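Local coordinates for protein putative endo-1,4-beta-xylanase (Bacteroides thetaiotaomicron VPI-5482, PDB 5MSX) that probably hydrolyses glycosidic bonds in complex plant pectin as a family 43 glycoside hydrolase, and carries a calcium-binding F5/8 type C domain, at residues T81-A86 and G131-Y136; F205-I210 and D270-A275; Y227-V232 and D298-P303. All coordinates share one frame; numbering follows the deposited sequence.

Overall arrangement
All three contacts lie in the family 43 region, whose fold is a five-bladed beta-propeller. Contact 1 closes first along the chain and joins two loops; its centre is about 33 Å from that of contact 2 and about 38 Å from that of contact 3. Contacts 2 and 3 have centres about 10 Å apart, touch through Ile210, and alternate along the chain. Both use the sheet of strands 203-207, 210-217, 224-230 and 245-247: contact 2 ties it to strand 272-278 of the next sheet, contact 3 to the chain following strand 287-293. Together they hold one sheet to what follows it, while contact 1 joins loops elsewhere, all away from the annotated sites.

Contact 1 (T81-A86 and G131-Y136); sequences TYFPSA and GKDEFY. With EDO (1,2-ethanediol), chain Q.
The rings of Phe83 and Phe135 meet through their CZ atoms, 4.1 Å apart, with the two side chains crossing at about a right angle. One face of the Phe83 ring carries the methyl of Ala86, set toward the rim, while Asp133 OD1 lies at its edge, near the ring plane. Phe135 offers its own edge to both Phe83 CZ and Ser85 OG, and Ala86 CB lies 3.5 Å from Phe135 CE2. The ring of Tyr115 packs edge-to-face with Phe135, and Ile110 touches Phe83, Ala86 and Phe135, adding to the apolar cluster.

The polar half of the contact rests on Ser85, whose OG donates to Asp133 OD1 over 2.8 Å. The hydroxyl meets that oxygen from above, 47° out of the carboxylate plane. With CG anti to the backbone N (chi1 -165°), the aspartate swings its carboxylate across to the serine. Its other oxygen, OD2, receives a water at 2.6 Å, and this water accepts from Ser85 N at 2.9 Å. One carboxylate thus holds the hydroxyl of Ser85 directly and its amide through a water. In the propeller this joins the short 3-10 turn 84-86, which precedes strand 91-92, to the loop leaving strand 127-128, both strands belonging to one antiparallel sheet. Leu128 N also donates to Asp133 OD1, so the side chain ties its loop back to the strand it has just left. An alanine in place of Asp133 is likely to leave Ser85 OG and Leu128 N without their shared acceptor and the bridging water without one of its holds. Farther along this loop, Gly131 N donates to O1 of an ethanediol 3.0 Å away, which is also bound by Asp270 of the second subunit.

Contact 2 (F205-I210 and D270-A275); sequences FKRKGI and DNYYFA. With EDO (1,2-ethanediol), chain B.
Both carboxylate oxygens of Asp270 are gripped side-on by Arg207, one by each of two nitrogens. NH2 donates to OD2 over 3.0 Å (N-H...O 155°), and NE reaches OD1 over 3.2 Å along a more bent path of 139°. Each oxygen uses its syn lone pair, the side facing its twin, yet the guanidinium and carboxylate planes are turned 28° apart, so the fork is slightly twisted. Lys208 NZ brings a second positive charge to within 4.2 Å of Asp270 OD2, near but short of a salt bridge, while Lys208 CE lies over one face of the Arg207 guanidinium, toward its rim.

Arg207 gets there by running straight, its chain extended from CG to NE. Along the way its CD packs 3.7 Å from Tyr272 CE1, and CB and CG pass beside the tyrosine hydroxyl. Deeper in, Phe205 CD2 meets Tyr272 CE2 at 4.0 Å, in an oblique ring pair. Phe295 joins this aromatic group, taking Arg207 in a cation-pi contact and Tyr272 edge-to-face.

Strand segments 205-207 and 272-275 belong to different sheets and run nearly antiparallel with their axes 11.7 Å apart, too far for backbone pairing; it is mainly side chains that span the interval between these propeller sheets. The type I' turn from Arg207 to Ile210 closes the hairpin at this end. The chemistry is thus layered: aromatic carbon lies on the inner side, and a charged pair lies at the surface, where the adjacent lysine would probably further favour the charged carboxylate.

Contact 3 (Y227-V232 and D298-P303); sequences YVMSRV and DGTIRP. With EDO (1,2-ethanediol), chain D.
Tyr227 and Ile301 lie alongside each other, running in opposite senses, with the isoleucine over one face of the ring. Its CD1 sits 3.9 Å from the ring centroid and only 17° off the normal, a CH-pi contact, with CD2 the nearest ring atom. The tyrosine reaches this place because its CG stands between the backbone N and the carbonyl carbon (chi1 84°), which lifts the ring from strand 224-230 toward the loop. At the far end of the ring, the phenolic oxygen accepts from Ile301 N over 3.0 Å. It also donates to a water lying at the ring's edge, in its plane, and that water passes a hydrogen on to Ile301 O at 2.7 Å. The hydroxyl thus serves Ile301 N directly and Ile301 O through a water, and packs 3.5 Å from Thr300 CB.

Thr300 divides its two branches. OG1 turns back to Asp298 OD1, at 2.6 Å and on the syn lone pair, with Asn296 ND2 as second partner, while Thr300 N meets Asp298 OD1 from above the carboxylate plane, 3.0 Å away, forming an Asx turn. CG2, the other branch, touches Met229 CE at 4.0 Å. The methionine chain bends at its last torsion (chi3 -64°), which folds the methyl toward the threonine.

Here the loop following strand 287-293 is laid against one face of the four-stranded propeller sheet. Tyr212, from strand 210-217 of that sheet, adds a hydrogen bond from its hydroxyl to Gly299 O and packs on Met229 and Ile301. Ile246 of strand 245-247 touches both Tyr227 and Ile301. Several backbone groups of this loop are met by tyrosine hydroxyls, a water and Asp298, which lets an irregular chain pack on the sheet with apolar side chains alongside.

Contact 1 (T81-A86 and G131-Y136)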
loop_
_atom_site.group_PDB
_atom_site.type_symbol
_atom_site.label_atom_id
_atom_site.label_comp_id
_atom_site.label_asym_id
_atom_site.label_seq_id
_atom_site.Cartn_x
_atom_site.Cartn_y
_atom_site.Cartn_z
ATOM N N THR C 81 13.471 23.298 2.071
ATOM C CA THR C 81 12.102 22.843 1.999
ATOM C C THR C 81 12.096 21.319 1.904
ATOM O O THR C 81 13.111 20.713 1.545
ATOM C CB THR C 81 11.318 23.475 0.836
ATOM O OG1 THR C 81 9.994 22.927 0.792
ATOM C CG2 THR C 81 12.011 23.259 -0.542
ATOM N N TYR C 82 10.962 20.715 2.278
ATOM C CA TYR C 82 10.738 19.267 2.159
ATOM C C TYR C 82 9.840 18.970 0.958
ATOM O O TYR C 82 9.576 17.816 0.675
ATOM C CB TYR C 82 10.150 18.655 3.478
ATOM C CG TYR C 82 8.773 19.174 3.890
ATOM C CD1 TYR C 82 7.601 18.627 3.368
ATOM C CD2 TYR C 82 8.646 20.221 4.795
ATOM C CE1 TYR C 82 6.347 19.098 3.751
ATOM C CE2 TYR C 82 7.406 20.691 5.184
ATOM C CZ TYR C 82 6.255 20.132 4.670
ATOM O OH TYR C 82 5.039 20.634 5.052
ATOM N N PHE C 83 9.381 20.005 0.253
ATOM C CA PHE C 83 8.402 19.862 -0.819
ATOM C C PHE C 83 8.784 20.812 -1.966
ATOM O O PHE C 83 8.115 21.836 -2.169
ATOM C CB PHE C 83 7.019 20.193 -0.253
ATOM C CG PHE C 83 5.850 19.606 -0.999
ATOM C CD1 PHE C 83 5.872 19.352 -2.377
ATOM C CD2 PHE C 83 4.662 19.403 -0.314
ATOM C CE1 PHE C 83 4.743 18.854 -3.023
ATOM C CE2 PHE C 83 3.534 18.913 -0.950
ATOM C CZ PHE C 83 3.570 18.645 -2.314
ATOM N N PRO C 84 9.839 20.453 -2.745
ATOM C CA PRO C 84 10.364 21.337 -3.808
ATOM C C PRO C 84 9.335 21.920 -4.758
ATOM O O PRO C 84 9.311 23.128 -4.940
ATOM C CB PRO C 84 11.374 20.441 -4.527
ATOM C CG PRO C 84 11.910 19.594 -3.422
ATOM C CD PRO C 84 10.662 19.233 -2.636
ATOM N N SER C 85 8.438 21.111 -5.295
ATOM C CA SER C 85 7.455 21.651 -6.227
ATOM C C SER C 85 6.511 22.723 -5.641
ATOM O O SER C 85 5.970 23.541 -6.388
ATOM C CB SER C 85 6.651 20.533 -6.904
ATOM O OG SER C 85 5.578 20.054 -6.105
ATOM N N ALA C 86 6.303 22.728 -4.324
ATOM C CA ALA C 86 5.342 23.645 -3.719
ATOM C C ALA C 86 6.006 24.804 -3.007
ATOM O O ALA C 86 5.309 25.611 -2.396
ATOM C CB ALA C 86 4.444 22.887 -2.745
ATOM N N GLY C 131 -0.868 12.658 -10.537
ATOM C CA GLY C 131 -0.721 13.664 -11.603
ATOM C C GLY C 131 0.709 14.128 -11.722
ATOM O O GLY C 131 1.604 13.547 -11.101
ATOM N N LYS C 132 0.932 15.178 -12.516
ATOM C CA LYS C 132 2.266 15.772 -12.644
ATOM C C LYS C 132 2.610 16.560 -11.372
ATOM O O LYS C 132 1.746 17.260 -10.813
ATOM C CB LYS C 132 2.337 16.680 -13.874
ATOM N N ASP C 133 3.855 16.432 -10.914
ATOM C CA ASP C 133 4.338 17.207 -9.766
ATOM C C ASP C 133 4.498 18.739 -10.023
ATOM O O ASP C 133 5.606 19.261 -10.049
ATOM C CB ASP C 133 5.659 16.628 -9.221
ATOM C CG ASP C 133 5.999 17.168 -7.821
ATOM O OD1 ASP C 133 5.066 17.524 -7.057
ATOM O OD2 ASP C 133 7.187 17.251 -7.477
ATOM N N GLU C 134 3.387 19.453 -10.174
ATOM C CA GLU C 134 3.432 20.901 -10.423
ATOM C C GLU C 134 2.126 21.560 -10.038
ATOM O O GLU C 134 1.086 20.894 -9.981
ATOM C CB GLU C 134 3.735 21.188 -11.895
ATOM C CG GLU C 134 2.761 20.543 -12.852
ATOM C CD GLU C 134 3.003 20.954 -14.294
ATOM O OE1 GLU C 134 4.139 20.774 -14.794
ATOM O OE2 GLU C 134 2.043 21.447 -14.931
ATOM N N PHE C 135 2.190 22.873 -9.810
ATOM C CA PHE C 135 1.045 23.644 -9.333
ATOM C C PHE C 135 0.725 24.799 -10.250
ATOM O O PHE C 135 1.615 25.394 -10.819
ATOM C CB PHE C 135 1.307 24.182 -7.912
ATOM C CG PHE C 135 1.441 23.089 -6.897
ATOM C CD1 PHE C 135 0.307 22.480 -6.364
ATOM C CD2 PHE C 135 2.684 22.635 -6.511
ATOM C CE1 PHE C 135 0.423 21.454 -5.433
ATOM C CE2 PHE C 135 2.807 21.593 -5.594
ATOM C CZ PHE C 135 1.669 21.007 -5.059
ATOM N N TYR C 136 -0.565 25.088 -10.368
ATOM C CA TYR C 136 -1.061 26.281 -11.021
ATOM C C TYR C 136 -2.428 26.521 -10.416
ATOM O O TYR C 136 -3.015 25.600 -9.860
ATOM C CB TYR C 136 -1.152 26.078 -12.542
ATOM C CG TYR C 136 -1.983 24.893 -13.017
ATOM C CD1 TYR C 136 -3.363 24.976 -13.096
ATOM C CD2 TYR C 136 -1.373 23.709 -13.437
ATOM C CE1 TYR C 136 -4.123 23.918 -13.555
ATOM C CE2 TYR C 136 -2.127 22.636 -13.903
ATOM C CZ TYR C 136 -3.499 22.754 -13.956
ATOM O OH TYR C 136 -4.270 21.706 -14.407
HETATM C C1 EDO Q . -2.514 9.950 -12.058
HETATM O O1 EDO Q . -1.303 9.762 -11.308
HETATM C C2 EDO Q . -2.180 10.090 -13.542
HETATM O O2 EDO Q . -1.366 11.239 -13.831
HETATM O O HOH W 1 8.261 18.180 -5.257
#

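Contact 2 (F205-I210 and D270-A275)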
loop_
_atom_site.group_PDB
_atom_site.type_symbol
_atom_site.label_atom_id
_atom_site.label_comp_id
_atom_site.label_asym_id
_atom_site.label_seq_id
_atom_site.Cartn_x
_atom_site.Cartn_y
_atom_site.Cartn_z
ATOM N N PHE C 205 -7.962 11.704 17.276
ATOM C CA PHE C 205 -7.138 10.643 17.839
ATOM C C PHE C 205 -7.974 9.643 18.647
ATOM O O PHE C 205 -9.125 9.918 19.050
ATOM C CB PHE C 205 -5.988 11.196 18.676
ATOM C CG PHE C 205 -6.432 11.914 19.904
ATOM C CD1 PHE C 205 -6.762 13.265 19.846
ATOM C CD2 PHE C 205 -6.541 11.251 21.128
ATOM C CE1 PHE C 205 -7.189 13.931 21.001
ATOM C CE2 PHE C 205 -7.003 11.924 22.261
ATOM C CZ PHE C 205 -7.332 13.250 22.187
ATOM N N LYS C 206 -7.360 8.486 18.883
ATOM C CA LYS C 206 -7.971 7.396 19.610
ATOM C C LYS C 206 -7.138 7.132 20.869
ATOM O O LYS C 206 -5.937 6.968 20.767
ATOM C CB LYS C 206 -7.994 6.135 18.757
ATOM C CG LYS C 206 -8.752 4.968 19.385
ATOM C CD LYS C 206 -8.652 3.718 18.519
ATOM C CE LYS C 206 -9.730 2.692 18.860
ATOM N NZ LYS C 206 -9.590 1.609 17.860
ATOM N N ARG C 207 -7.780 7.055 22.033
ATOM C CA ARG C 207 -7.091 6.701 23.269
ATOM C C ARG C 207 -7.940 5.747 24.117
ATOM O O ARG C 207 -9.083 6.078 24.456
ATOM C CB ARG C 207 -6.768 7.957 24.075
ATOM C CG ARG C 207 -6.188 7.685 25.472
ATOM C CD ARG C 207 -5.858 8.979 26.173
ATOM N NE ARG C 207 -5.291 8.821 27.519
ATOM C CZ ARG C 207 -6.006 8.587 28.624
ATOM N NH1 ARG C 207 -7.331 8.404 28.597
ATOM N NH2 ARG C 207 -5.378 8.522 29.786
ATOM N N LYS C 208 -7.373 4.581 24.453
ATOM C CA LYS C 208 -8.051 3.573 25.299
ATOM C C LYS C 208 -9.457 3.258 24.820
ATOM O O LYS C 208 -10.406 3.316 25.581
ATOM C CB LYS C 208 -8.070 4.040 26.762
ATOM C CG LYS C 208 -6.670 4.170 27.326
ATOM C CD LYS C 208 -6.641 4.671 28.751
ATOM C CE LYS C 208 -5.192 4.746 29.217
ATOM N NZ LYS C 208 -5.063 4.851 30.698
ATOM N N GLY C 209 -9.584 2.988 23.523
ATOM C CA GLY C 209 -10.868 2.672 22.908
ATOM C C GLY C 209 -11.841 3.812 22.653
ATOM O O GLY C 209 -12.943 3.553 22.178
ATOM N N ILE C 210 -11.469 5.060 22.966
ATOM C CA ILE C 210 -12.332 6.206 22.738
ATOM C C ILE C 210 -11.752 7.060 21.596
ATOM O O ILE C 210 -10.564 7.363 21.573
ATOM C CB ILE C 210 -12.502 7.050 24.021
ATOM C CG1 ILE C 210 -12.962 6.153 25.181
ATOM C CG2 ILE C 210 -13.481 8.207 23.802
ATOM C CD1 ILE C 210 -13.144 6.879 26.517
ATOM N N ASP C 270 1.843 7.556 27.755
ATOM C CA ASP C 270 0.472 8.088 27.853
ATOM C C ASP C 270 0.477 9.593 28.168
ATOM O O ASP C 270 -0.467 10.108 28.762
ATOM C CB ASP C 270 -0.325 7.337 28.930
ATOM C CG ASP C 270 -1.840 7.647 28.879
ATOM O OD1 ASP C 270 -2.433 7.520 27.791
ATOM O OD2 ASP C 270 -2.446 8.012 29.918
ATOM N N ASN C 271 1.540 10.301 27.788
ATOM C CA ASN C 271 1.638 11.719 28.083
ATOM C C ASN C 271 1.172 12.415 26.843
ATOM O O ASN C 271 1.848 12.351 25.817
ATOM C CB ASN C 271 3.071 12.113 28.438
ATOM C CG ASN C 271 3.620 11.315 29.609
ATOM O OD1 ASN C 271 4.770 10.877 29.580
ATOM N ND2 ASN C 271 2.798 11.111 30.637
ATOM N N TYR C 272 -0.010 13.016 26.908
ATOM C CA TYR C 272 -0.543 13.749 25.758
ATOM C C TYR C 272 -0.260 15.249 25.929
ATOM O O TYR C 272 -0.187 15.754 27.056
ATOM C CB TYR C 272 -2.042 13.483 25.603
ATOM C CG TYR C 272 -2.357 12.154 24.998
ATOM C CD1 TYR C 272 -2.131 10.973 25.705
ATOM C CD2 TYR C 272 -2.828 12.052 23.697
ATOM C CE1 TYR C 272 -2.411 9.735 25.147
ATOM C CE2 TYR C 272 -3.102 10.818 23.130
ATOM C CZ TYR C 272 -2.889 9.673 23.855
ATOM O OH TYR C 272 -3.146 8.452 23.291
ATOM N N TYR C 273 -0.085 15.917 24.786
ATOM C CA TYR C 273 0.181 17.354 24.684
ATOM C C TYR C 273 -0.731 17.969 23.627
ATOM O O TYR C 273 -1.110 17.313 22.667
ATOM C CB TYR C 273 1.657 17.612 24.309
ATOM C CG TYR C 273 2.585 17.081 25.361
ATOM C CD1 TYR C 273 2.927 17.841 26.484
ATOM C CD2 TYR C 273 3.048 15.776 25.282
ATOM C CE1 TYR C 273 3.746 17.314 27.480
ATOM C CE2 TYR C 273 3.879 15.244 26.257
ATOM C CZ TYR C 273 4.216 16.010 27.350
ATOM O OH TYR C 273 5.010 15.429 28.307
ATOM N N PHE C 274 -1.048 19.234 23.839
ATOM C CA PHE C 274 -1.903 20.057 22.972
ATOM C C PHE C 274 -1.040 21.225 22.475
ATOM O O PHE C 274 -0.481 21.974 23.282
ATOM C CB PHE C 274 -3.102 20.562 23.789
ATOM C CG PHE C 274 -3.984 21.527 23.062
ATOM C CD1 PHE C 274 -4.760 21.104 21.957
ATOM C CD2 PHE C 274 -4.075 22.853 23.474
ATOM C CE1 PHE C 274 -5.603 21.991 21.302
ATOM C CE2 PHE C 274 -4.922 23.751 22.814
ATOM C CZ PHE C 274 -5.678 23.333 21.734
ATOM N N ALA C 275 -0.904 21.352 21.162
ATOM C CA ALA C 275 -0.202 22.477 20.553
ATOM C C ALA C 275 -1.234 23.356 19.944
ATOM O O ALA C 275 -2.201 22.852 19.370
ATOM C CB ALA C 275 0.720 21.999 19.481
HETATM C C1 EDO B . 8.461 12.176 28.210
HETATM O O1 EDO B . 8.064 12.064 26.827
HETATM C C2 EDO B . 7.505 13.121 28.934
HETATM O O2 EDO B . 6.208 13.077 28.297
#

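Contact 3 (Y227-V232 and D298-P303)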
loop_
_atom_site.group_PDB
_atom_site.type_symbol
_atom_site.label_atom_id
_atom_site.label_comp_id
_atom_site.label_asym_id
_atom_site.label_seq_id
_atom_site.Cartn_x
_atom_site.Cartn_y
_atom_site.Cartn_z
ATOM N N TYR C 227 -14.980 19.759 21.451
ATOM C CA TYR C 227 -14.837 18.356 21.063
ATOM C C TYR C 227 -16.084 17.529 21.354
ATOM O O TYR C 227 -16.971 17.955 22.076
ATOM C CB TYR C 227 -13.598 17.692 21.697
ATOM C CG TYR C 227 -13.829 17.176 23.078
ATOM C CD1 TYR C 227 -14.022 18.053 24.141
ATOM C CD2 TYR C 227 -13.876 15.807 23.348
ATOM C CE1 TYR C 227 -14.225 17.600 25.430
ATOM C CE2 TYR C 227 -14.099 15.345 24.642
ATOM C CZ TYR C 227 -14.260 16.253 25.680
ATOM O OH TYR C 227 -14.465 15.814 26.980
ATOM N N VAL C 228 -16.121 16.379 20.683
ATOM C CA VAL C 228 -17.055 15.292 20.890
ATOM C C VAL C 228 -16.290 13.956 20.915
ATOM O O VAL C 228 -15.108 13.877 20.513
ATOM C CB VAL C 228 -18.156 15.251 19.789
ATOM C CG1 VAL C 228 -19.013 16.495 19.865
ATOM C CG2 VAL C 228 -17.590 15.102 18.372
ATOM N N MET C 229 -16.958 12.921 21.408
ATOM C CA MET C 229 -16.340 11.594 21.631
ATOM C C MET C 229 -17.217 10.497 21.088
ATOM O O MET C 229 -18.441 10.623 21.122
ATOM C CB MET C 229 -16.224 11.286 23.105
ATOM C CG MET C 229 -15.159 12.025 23.824
ATOM S SD MET C 229 -15.376 11.769 25.602
ATOM C CE MET C 229 -16.938 12.522 25.952
ATOM N N SER C 230 -16.589 9.418 20.629
ATOM C CA SER C 230 -17.327 8.222 20.277
ATOM C C SER C 230 -16.627 6.981 20.759
ATOM O O SER C 230 -15.394 6.898 20.730
ATOM C CB SER C 230 -17.475 8.125 18.774
ATOM O OG SER C 230 -18.059 6.875 18.453
ATOM N N ARG C 231 -17.439 6.010 21.159
ATOM C CA ARG C 231 -16.981 4.659 21.416
ATOM C C ARG C 231 -17.377 3.698 20.312
ATOM O O ARG C 231 -17.213 2.509 20.492
ATOM C CB ARG C 231 -17.571 4.149 22.743
ATOM C CG ARG C 231 -17.199 4.993 23.935
ATOM C CD ARG C 231 -18.020 4.635 25.153
ATOM N NE ARG C 231 -17.148 4.592 26.310
ATOM C CZ ARG C 231 -16.911 5.595 27.155
ATOM N NH1 ARG C 231 -17.502 6.788 27.013
ATOM N NH2 ARG C 231 -16.064 5.392 28.173
ATOM N N VAL C 232 -17.869 4.182 19.180
ATOM C CA VAL C 232 -18.339 3.308 18.115
ATOM C C VAL C 232 -17.347 3.294 16.968
ATOM O O VAL C 232 -16.768 2.269 16.686
ATOM C CB VAL C 232 -19.744 3.726 17.596
ATOM C CG1 VAL C 232 -20.178 2.846 16.426
ATOM C CG2 VAL C 232 -20.764 3.643 18.717
ATOM N N ASP C 298 -13.300 8.904 33.319
ATOM C CA ASP C 298 -14.313 8.533 32.303
ATOM C C ASP C 298 -13.897 8.776 30.822
ATOM O O ASP C 298 -14.681 8.490 29.913
ATOM C CB ASP C 298 -15.676 9.192 32.596
ATOM C CG ASP C 298 -15.667 10.764 32.520
ATOM O OD1 ASP C 298 -14.652 11.424 32.181
ATOM O OD2 ASP C 298 -16.730 11.354 32.834
ATOM N N GLY C 299 -12.684 9.275 30.573
ATOM C CA GLY C 299 -12.240 9.586 29.222
ATOM C C GLY C 299 -12.492 11.018 28.780
ATOM O O GLY C 299 -12.015 11.389 27.710
ATOM N N THR C 300 -13.212 11.837 29.565
ATOM C CA THR C 300 -13.428 13.230 29.141
ATOM C C THR C 300 -12.104 13.994 29.199
ATOM O O THR C 300 -11.262 13.686 30.047
ATOM C CB THR C 300 -14.467 14.022 29.971
ATOM O OG1 THR C 300 -14.190 13.878 31.355
ATOM C CG2 THR C 300 -15.876 13.596 29.637
ATOM N N ILE C 301 -11.930 14.958 28.292
ATOM C CA ILE C 301 -10.724 15.802 28.252
ATOM C C ILE C 301 -10.867 16.926 29.269
ATOM O O ILE C 301 -11.914 17.600 29.319
ATOM C CB ILE C 301 -10.491 16.416 26.848
ATOM C CG1 ILE C 301 -10.235 15.325 25.809
ATOM C CG2 ILE C 301 -9.329 17.397 26.868
ATOM C CD1 ILE C 301 -10.305 15.806 24.369
ATOM N N ARG C 302 -9.827 17.142 30.072
ATOM C CA ARG C 302 -9.832 18.277 30.997
ATOM C C ARG C 302 -9.497 19.545 30.217
ATOM O O ARG C 302 -8.516 19.544 29.466
ATOM C CB ARG C 302 -8.828 18.071 32.129
ATOM C CG ARG C 302 -9.122 16.824 32.989
ATOM C CD ARG C 302 -8.208 16.697 34.220
ATOM N NE ARG C 302 -8.178 17.941 34.998
ATOM C CZ ARG C 302 -9.187 18.432 35.697
ATOM N NH1 ARG C 302 -10.351 17.780 35.799
ATOM N NH2 ARG C 302 -9.032 19.591 36.318
ATOM N N PRO C 303 -10.298 20.621 30.375
ATOM C CA PRO C 303 -9.952 21.868 29.656
ATOM C C PRO C 303 -8.493 22.240 29.900
ATOM O O PRO C 303 -8.004 22.136 31.031
ATOM C CB PRO C 303 -10.924 22.897 30.249
ATOM C CG PRO C 303 -12.118 22.089 30.616
ATOM C CD PRO C 303 -11.594 20.740 31.066
HETATM C C1 EDO D . -5.298 19.361 31.143
HETATM O O1 EDO D . -5.893 19.373 29.825
HETATM C C2 EDO D . -4.653 20.636 31.656
HETATM O O2 EDO D . -3.605 21.132 30.765
HETATM O O HOH W 2 -14.557 17.382 28.906
#